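Local coordinates for protein hypoxanthine phosphoribosyltransferase (Bacillus anthracis, PDB 4QYI) that probably salvages purine bases by transferring a phosphoribosyl group from phosphoribosyl pyrophosphate to hypoxanthine or guanine, a reaction that depends on magnesium, at residues 40-45 with 64-69; 82-87 with 111-116. One frame throughout, in Å; residues are numbered along the deposited sequence. Where two conformers were deposited one is given.

Contact 1: 40-45 with 64-69; sequences VIAVLK and IDFISA. With PO4 (phosphate ion), chain G.
The F66 ring is met obliquely by two side chains of 40-45: A42 CB lies 3.8 Å from its CD1, and L44 CD2 reaches the same carbon at 3.7 Å. An aromatic ring of the neighbouring subunit meets F66 edge-to-face. F66 CG is turned anti to the carbonyl carbon (chi1 -59°), which brings the CD1 side of the ring to A42 CB, while L44 CD1 packs on F66 CB. V40 and I64 share this side of the sheet. Across the sheet, I67 CG2 touches both I41 CG2 and V43 CG2, each at 4.0 Å, and helix 108-118 covers I41 and I67 through F117. Between the two layers the strands run parallel, joined by four backbone bonds of 2.9 to 3.1 Å: D65 N to V40 O, A42 N to D65 O, I67 N to A42 O and L44 N to I67 O. The D65 carboxylate is firmly held: OD1 accepts F66 N from above its plane at 2.8 Å and forms a salt bridge with a basic side chain of the neighbouring subunit, while OD2 takes the amides of D89 and V90. Next along the chain a cis peptide joins L44 to K45, and K45 N donates almost straight (176°) to O1 of a phosphate probably taken from the crystallisation liquor. With G46 N and R167, this amide forms an anion site after 40-43, consistent with the pyrophosphate-binding loop of phosphoribosyltransferases.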
ATOM      1  N   VAL A  40      -2.011  -3.584  12.162  1.00 44.06           N
ATOM      2  CA  VAL A  40      -2.120  -4.337  10.924  1.00 48.12           C
ATOM      3  C   VAL A  40      -0.764  -4.293  10.233  1.00 47.07           C
ATOM      4  O   VAL A  40      -0.188  -3.232  10.044  1.00 49.68           O
ATOM      5  CB  VAL A  40      -3.201  -3.775   9.995  1.00 48.07           C
ATOM      6  CG1 VAL A  40      -3.136  -4.426   8.627  1.00 51.29           C
ATOM      7  CG2 VAL A  40      -4.565  -3.996  10.594  1.00 52.36           C
ATOM      8  N   ILE A  41      -0.221  -5.465   9.923  1.00 48.07           N
ATOM      9  CA  ILE A  41       1.046  -5.539   9.229  1.00 43.60           C
ATOM     10  C   ILE A  41       0.807  -6.202   7.895  1.00 45.29           C
ATOM     11  O   ILE A  41       0.516  -7.400   7.808  1.00 48.87           O
ATOM     12  CB  ILE A  41       2.108  -6.319  10.004  1.00 44.72           C
ATOM     13  CG1 ILE A  41       2.410  -5.625  11.333  1.00 42.67           C
ATOM     14  CG2 ILE A  41       3.400  -6.394   9.189  1.00 43.23           C
ATOM     15  CD1 ILE A  41       3.305  -6.454  12.203  1.00 44.86           C
ATOM     16  N   ALA A  42       0.960  -5.409   6.844  1.00 45.69           N
ATOM     17  CA  ALA A  42       0.756  -5.897   5.482  1.00 48.33           C
ATOM     18  C   ALA A  42       2.049  -6.364   4.814  1.00 48.22           C
ATOM     19  O   ALA A  42       3.077  -5.692   4.885  1.00 49.57           O
ATOM     20  CB  ALA A  42       0.109  -4.799   4.667  1.00 49.15           C
ATOM     21  N   VAL A  43       2.000  -7.535   4.185  1.00 49.26           N
ATOM     22  CA  VAL A  43       3.170  -8.089   3.518  1.00 49.64           C
ATOM     23  C   VAL A  43       3.228  -7.503   2.092  1.00 50.21           C
ATOM     24  O   VAL A  43       2.409  -7.827   1.232  1.00 49.47           O
ATOM     25  CB  VAL A  43       3.158  -9.637   3.484  1.00 49.80           C
ATOM     26  CG1 VAL A  43       4.468 -10.168   2.933  1.00 52.37           C
ATOM     27  CG2 VAL A  43       2.961 -10.222   4.876  1.00 51.91           C
ATOM     28  N   LEU A  44       4.171  -6.601   1.869  1.00 49.00           N
ATOM     29  CA  LEU A  44       4.362  -6.011   0.540  1.00 51.57           C
ATOM     30  C   LEU A  44       4.875  -7.047  -0.472  1.00 53.21           C
ATOM     31  O   LEU A  44       5.446  -8.062  -0.088  1.00 50.98           O
ATOM     32  CB  LEU A  44       5.357  -4.874   0.620  1.00 50.45           C
ATOM     33  CG  LEU A  44       4.860  -3.658   1.367  1.00 49.01           C
ATOM     34  CD1 LEU A  44       5.998  -2.676   1.535  1.00 49.94           C
ATOM     35  CD2 LEU A  44       3.709  -3.017   0.609  1.00 53.12           C
ATOM     36  N   LYS A  45       4.621  -6.829  -1.764  1.00 56.33           N
ATOM     37  CA  LYS A  45       3.875  -5.670  -2.252  1.00 55.93           C
ATOM     38  C   LYS A  45       2.412  -5.979  -2.489  1.00 54.80           C
ATOM     39  O   LYS A  45       1.566  -5.099  -2.371  1.00 53.26           O
ATOM     40  CB  LYS A  45       4.438  -5.244  -3.606  1.00 60.29           C
ATOM     41  CG  LYS A  45       5.877  -4.770  -3.558  1.00 63.36           C
ATOM     42  CD  LYS A  45       6.495  -4.546  -4.941  1.00 67.51           C
ATOM     43  CE  LYS A  45       7.964  -4.182  -4.769  1.00 68.07           C
ATOM     44  NZ  LYS A  45       8.641  -3.928  -6.060  1.00 67.35           N
ATOM     45  N   ILE A  64      -0.945   0.856  11.107  1.00 48.71           N
ATOM     46  CA  ILE A  64      -0.533  -0.047  10.036  1.00 50.22           C
ATOM     47  C   ILE A  64       0.959   0.088   9.762  1.00 47.92           C
ATOM     48  O   ILE A  64       1.520   1.155   9.885  1.00 47.32           O
ATOM     49  CB  ILE A  64      -1.400   0.058   8.753  1.00 56.89           C
ATOM     50  CG1 ILE A  64      -0.958  -0.998   7.720  1.00 62.44           C
ATOM     51  CG2 ILE A  64      -1.313   1.435   8.147  1.00 59.64           C
ATOM     52  CD1 ILE A  64      -1.973  -1.266   6.627  1.00 64.16           C
ATOM     53  N   ASP A  65       1.595  -1.015   9.397  1.00 46.47           N
ATOM     54  CA  ASP A  65       3.006  -0.989   9.034  1.00 46.96           C
ATOM     55  C   ASP A  65       3.165  -2.065   7.955  1.00 46.02           C
ATOM     56  O   ASP A  65       2.224  -2.833   7.661  1.00 45.09           O
ATOM     57  CB  ASP A  65       3.912  -1.248  10.247  1.00 46.52           C
ATOM     58  CG  ASP A  65       5.372  -0.789  10.028  1.00 49.73           C
ATOM     59  OD1 ASP A  65       5.713  -0.273   8.934  1.00 47.91           O
ATOM     60  OD2 ASP A  65       6.182  -0.917  10.973  1.00 47.99           O
ATOM     61  N   PHE A  66       4.350  -2.101   7.361  1.00 46.89           N
ATOM     62  CA  PHE A  66       4.638  -3.021   6.288  1.00 47.21           C
ATOM     63  C   PHE A  66       5.900  -3.841   6.524  1.00 46.20           C
ATOM     64  O   PHE A  66       6.829  -3.413   7.210  1.00 45.75           O
ATOM     65  CB  PHE A  66       4.825  -2.235   4.996  1.00 48.85           C
ATOM     66  CG  PHE A  66       3.640  -1.425   4.605  1.00 50.91           C
ATOM     67  CD1 PHE A  66       2.573  -2.029   3.961  1.00 53.94           C
ATOM     68  CD2 PHE A  66       3.583  -0.075   4.875  1.00 51.89           C
ATOM     69  CE1 PHE A  66       1.462  -1.305   3.601  1.00 55.11           C
ATOM     70  CE2 PHE A  66       2.465   0.667   4.514  1.00 54.38           C
ATOM     71  CZ  PHE A  66       1.405   0.048   3.882  1.00 55.01           C
ATOM     72  N   ILE A  67       5.912  -5.026   5.938  1.00 47.81           N
ATOM     73  CA  ILE A  67       7.072  -5.884   5.983  1.00 50.96           C
ATOM     74  C   ILE A  67       7.325  -6.370   4.568  1.00 50.97           C
ATOM     75  O   ILE A  67       6.388  -6.571   3.791  1.00 50.17           O
ATOM     76  CB  ILE A  67       6.909  -7.057   6.979  1.00 53.63           C
ATOM     77  CG1 ILE A  67       8.228  -7.803   7.146  1.00 59.26           C
ATOM     78  CG2 ILE A  67       5.833  -8.027   6.523  1.00 52.35           C
ATOM     79  CD1 ILE A  67       8.273  -8.737   8.345  1.00 60.67           C
ATOM     80  N   SER A  68       8.599  -6.522   4.229  0.50 50.42           N
ATOM     81  CA  SER A  68       8.998  -7.007   2.933  0.50 51.08           C
ATOM     82  C   SER A  68       9.996  -8.152   3.124  0.50 53.35           C
ATOM     83  O   SER A  68      10.961  -8.025   3.877  0.50 52.07           O
ATOM     84  CB  SER A  68       9.564  -5.896   2.072  0.50 51.43           C
ATOM     85  OG  SER A  68      10.000  -6.446   0.858  0.50 51.57           O
ATOM     86  N   ALA A  69       9.740  -9.272   2.454  1.00 53.95           N
ATOM     87  CA  ALA A  69      10.598 -10.446   2.553  1.00 58.18           C
ATOM     88  C   ALA A  69      10.833 -11.000   1.175  1.00 64.27           C
ATOM     89  O   ALA A  69       9.929 -10.967   0.347  1.00 67.20           O
ATOM     90  CB  ALA A  69       9.921 -11.495   3.407  1.00 62.82           C
TER
HETATM   91  P   PO4 G 202       4.539  -9.637  -3.884  0.80 98.13           P
HETATM   92  O1  PO4 G 202       5.804  -8.809  -3.808  0.80 80.78           O
HETATM   93  O2  PO4 G 202       3.645  -9.033  -4.932  0.80 65.24           O
HETATM   94  O3  PO4 G 202       4.816 -11.074  -4.274  0.80 79.67           O
HETATM   95  O4  PO4 G 202       3.868  -9.611  -2.526  0.80 88.50           O
HETATM   96  O   HOH W   1       7.326  -9.409   0.915  1.00 50.66           O

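Contact 2: 82-87 with 111-116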
ATOM      1  N   VAL A  82      12.957 -16.954   4.333  1.00 49.06           N
ATOM      2  CA  VAL A  82      13.011 -15.762   3.514  1.00 48.48           C
ATOM      3  C   VAL A  82      13.909 -14.747   4.166  1.00 46.01           C
ATOM      4  O   VAL A  82      14.142 -14.772   5.368  1.00 47.82           O
ATOM      5  CB  VAL A  82      11.649 -15.090   3.290  1.00 52.73           C
ATOM      6  CG1 VAL A  82      10.798 -15.900   2.326  1.00 57.29           C
ATOM      7  CG2 VAL A  82      10.939 -14.817   4.619  1.00 50.67           C
ATOM      8  N   LYS A  83      14.415 -13.845   3.341  0.50 46.34           N
ATOM      9  CA  LYS A  83      15.294 -12.780   3.763  0.50 46.00           C
ATOM     10  C   LYS A  83      14.429 -11.569   4.079  0.50 46.23           C
ATOM     11  O   LYS A  83      13.627 -11.152   3.233  0.50 46.96           O
ATOM     12  CB  LYS A  83      16.253 -12.465   2.602  0.50 48.62           C
ATOM     13  CG  LYS A  83      17.180 -11.283   2.790  0.50 49.60           C
ATOM     14  CD  LYS A  83      17.997 -11.043   1.535  0.50 51.64           C
ATOM     15  CE  LYS A  83      18.574  -9.636   1.426  0.50 51.13           C
ATOM     16  NZ  LYS A  83      19.343  -9.086   2.554  0.50 48.59           N
ATOM     17  N   LEU A  84      14.524 -11.031   5.300  0.50 42.45           N
ATOM     18  CA  LEU A  84      13.772  -9.822   5.606  0.50 40.87           C
ATOM     19  C   LEU A  84      14.419  -8.658   4.902  0.50 40.77           C
ATOM     20  O   LEU A  84      15.571  -8.327   5.174  0.50 43.96           O
ATOM     21  CB  LEU A  84      13.747  -9.499   7.093  0.50 41.23           C
ATOM     22  CG  LEU A  84      13.074 -10.550   7.945  0.50 40.96           C
ATOM     23  CD1 LEU A  84      12.971 -10.037   9.387  0.50 41.70           C
ATOM     24  CD2 LEU A  84      11.714 -10.822   7.349  0.50 41.78           C
ATOM     25  N   LEU A  85      13.699  -8.044   3.985  1.00 40.32           N
ATOM     26  CA  LEU A  85      14.209  -6.873   3.280  1.00 41.76           C
ATOM     27  C   LEU A  85      13.862  -5.605   4.012  1.00 41.16           C
ATOM     28  O   LEU A  85      14.616  -4.643   3.969  1.00 39.14           O
ATOM     29  CB  LEU A  85      13.616  -6.773   1.870  1.00 46.26           C
ATOM     30  CG  LEU A  85      13.994  -7.887   0.901  1.00 51.64           C
ATOM     31  CD1 LEU A  85      13.288  -7.701  -0.450  1.00 55.34           C
ATOM     32  CD2 LEU A  85      15.497  -7.902   0.716  1.00 50.37           C
ATOM     33  N   LYS A  86      12.693  -5.590   4.644  1.00 41.16           N
ATOM     34  CA  LYS A  86      12.249  -4.447   5.418  1.00 43.08           C
ATOM     35  C   LYS A  86      11.492  -4.998   6.597  1.00 41.15           C
ATOM     36  O   LYS A  86      10.452  -5.636   6.446  1.00 39.41           O
ATOM     37  CB  LYS A  86      11.337  -3.508   4.601  1.00 48.95           C
ATOM     38  CG  LYS A  86      10.800  -2.294   5.387  1.00 56.04           C
ATOM     39  CD  LYS A  86      11.912  -1.315   5.758  1.00 59.06           C
ATOM     40  CE  LYS A  86      11.385  -0.100   6.531  1.00 59.32           C
ATOM     41  NZ  LYS A  86      10.881  -0.400   7.922  1.00 53.25           N
ATOM     42  N   ASP A  87      12.013  -4.716   7.784  1.00 40.12           N
ATOM     43  CA  ASP A  87      11.425  -5.157   9.011  1.00 39.91           C
ATOM     44  C   ASP A  87      10.445  -4.072   9.493  1.00 40.30           C
ATOM     45  O   ASP A  87      10.415  -2.975   8.960  1.00 39.70           O
ATOM     46  CB  ASP A  87      12.542  -5.331  10.030  1.00 41.48           C
ATOM     47  CG  ASP A  87      12.169  -6.236  11.188  1.00 43.36           C
ATOM     48  OD1 ASP A  87      11.018  -6.714  11.258  1.00 45.65           O
ATOM     49  OD2 ASP A  87      13.091  -6.550  11.986  1.00 42.06           O
ATOM     50  N   HIS A 111       4.735 -18.928   7.962  1.00 68.76           N
ATOM     51  CA  HIS A 111       5.100 -19.620   9.202  1.00 70.62           C
ATOM     52  C   HIS A 111       6.413 -19.022   9.700  1.00 67.40           C
ATOM     53  O   HIS A 111       6.589 -18.777  10.891  1.00 66.21           O
ATOM     54  CB  HIS A 111       5.259 -21.122   8.947  1.00 75.41           C
ATOM     55  CG  HIS A 111       5.575 -21.922  10.173  1.00 81.91           C
ATOM     56  ND1 HIS A 111       4.606 -22.366  11.048  1.00 86.76           N
ATOM     57  CD2 HIS A 111       6.754 -22.387  10.653  1.00 86.14           C
ATOM     58  CE1 HIS A 111       5.175 -23.059  12.020  1.00 90.25           C
ATOM     59  NE2 HIS A 111       6.478 -23.090  11.801  1.00 90.79           N
ATOM     60  N   PHE A 112       7.326 -18.760   8.771  1.00 65.07           N
ATOM     61  CA  PHE A 112       8.607 -18.175   9.102  1.00 64.15           C
ATOM     62  C   PHE A 112       8.373 -16.747   9.624  1.00 62.64           C
ATOM     63  O   PHE A 112       8.950 -16.327  10.627  1.00 63.11           O
ATOM     64  CB  PHE A 112       9.488 -18.204   7.842  1.00 64.86           C
ATOM     65  CG  PHE A 112      10.905 -17.839   8.070  1.00 65.44           C
ATOM     66  CD1 PHE A 112      11.320 -16.518   7.979  1.00 65.34           C
ATOM     67  CD2 PHE A 112      11.837 -18.827   8.322  1.00 67.38           C
ATOM     68  CE1 PHE A 112      12.644 -16.189   8.169  1.00 66.79           C
ATOM     69  CE2 PHE A 112      13.164 -18.506   8.505  1.00 69.29           C
ATOM     70  CZ  PHE A 112      13.572 -17.187   8.428  1.00 69.06           C
ATOM     71  N   LEU A 113       7.511 -15.989   8.960  1.00 61.59           N
ATOM     72  CA  LEU A 113       7.228 -14.619   9.416  1.00 61.22           C
ATOM     73  C   LEU A 113       6.533 -14.619  10.782  1.00 60.55           C
ATOM     74  O   LEU A 113       6.749 -13.733  11.604  1.00 59.93           O
ATOM     75  CB  LEU A 113       6.414 -13.839   8.395  1.00 61.99           C
ATOM     76  CG  LEU A 113       7.122 -13.615   7.057  1.00 62.59           C
ATOM     77  CD1 LEU A 113       6.240 -12.781   6.141  1.00 64.27           C
ATOM     78  CD2 LEU A 113       8.463 -12.920   7.235  1.00 63.27           C
ATOM     79  N   LYS A 114       5.746 -15.649  11.031  1.00 60.78           N
ATOM     80  CA  LYS A 114       5.092 -15.809  12.322  1.00 61.82           C
ATOM     81  C   LYS A 114       6.129 -15.890  13.448  1.00 60.79           C
ATOM     82  O   LYS A 114       6.033 -15.176  14.443  1.00 60.49           O
ATOM     83  CB  LYS A 114       4.252 -17.081  12.307  1.00 64.35           C
ATOM     84  CG  LYS A 114       3.521 -17.361  13.603  1.00 67.21           C
ATOM     85  CD  LYS A 114       2.650 -18.601  13.458  1.00 70.39           C
ATOM     86  CE  LYS A 114       1.933 -18.933  14.751  1.00 74.27           C
ATOM     87  NZ  LYS A 114       1.064 -20.130  14.618  1.00 78.11           N
ATOM     88  N   ASP A 115       7.126 -16.764  13.290  1.00 60.17           N
ATOM     89  CA  ASP A 115       8.192 -16.888  14.288  1.00 59.98           C
ATOM     90  C   ASP A 115       8.923 -15.559  14.496  1.00 58.02           C
ATOM     91  O   ASP A 115       9.312 -15.222  15.612  1.00 57.89           O
ATOM     92  CB  ASP A 115       9.190 -17.958  13.875  1.00 61.69           C
ATOM     93  CG  ASP A 115       8.629 -19.355  13.979  1.00 64.20           C
ATOM     94  OD1 ASP A 115       7.577 -19.551  14.621  1.00 65.98           O
ATOM     95  OD2 ASP A 115       9.279 -20.282  13.462  1.00 66.41           O
ATOM     96  N   HIS A 116       9.128 -14.802  13.420  1.00 56.62           N
ATOM     97  CA  HIS A 116       9.796 -13.511  13.544  1.00 55.86           C
ATOM     98  C   HIS A 116       8.976 -12.556  14.431  1.00 55.48           C
ATOM     99  O   HIS A 116       9.504 -11.932  15.350  1.00 55.12           O
ATOM    100  CB  HIS A 116      10.043 -12.872  12.171  1.00 55.83           C
ATOM    101  CG  HIS A 116      10.616 -11.491  12.248  1.00 56.02           C
ATOM    102  ND1 HIS A 116      11.894 -11.240  12.690  1.00 56.75           N
ATOM    103  CD2 HIS A 116      10.092 -10.289  11.928  1.00 56.42           C
ATOM    104  CE1 HIS A 116      12.128  -9.943  12.652  1.00 57.43           C
ATOM    105  NE2 HIS A 116      11.049  -9.342  12.195  1.00 57.31           N
TER
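With its CG anti to the backbone N (chi1 175°), H116 extends from helix 108-118 toward 82-87, and D87, likewise anti to its N, brings its carboxylate to the imidazole. H116 NE2 donates to D87 OD1 at 2.8 Å, at an angle of 160°. The acceptor lies near the ring plane and is approached on its syn side, although carboxylate and imidazole are turned 47° from each other; this bond probably limits the ring's rotation, and H120 meets the same ring edge-to-face. In the L84 conformer given, CD1 lies over one imidazole face, 3.5 Å from the ring centroid, a CH-pi contact, and the other branch slides past L113, L84 CD2 to L113 CD2 at 3.9 Å. One turn back along the helix, the F112 ring lies beside V82: V82 N sits over one face, offset toward the rim, and V82 CG2 packs 3.8 Å from F112 CD1. K86 NZ bonds to D87 O and forms a salt bridge with D89. L85 and K86 both oppose S68 in a classic beta bulge, where the chain turns a corner. The whole is a helix packed on the strand at one border of the mixed sheet within this chain, in the phosphoribosyltransferase fold.

From the N terminus, strand 38-43 leads through helix 48-55 into strand 62-71, and contact 1 closes this beta-alpha-beta unit. The chain then passes through helix 74-79 and returns antiparallel as strand 82-84 beside 62-71. From there it runs through strand 96-101, on the far side of 38-43, to helix 108-118, where contact 2 closes the second loop. The two loops follow in series, neither nested nor crossed. Strand 62-71 connects them: S68 O probably accepts L85 N at 2.7 Å, and A69 CB packs on V82 CG2. Contact 1 thus joins neighbouring strands of the mixed sheet, and contact 2 fastens its border strand to a helix.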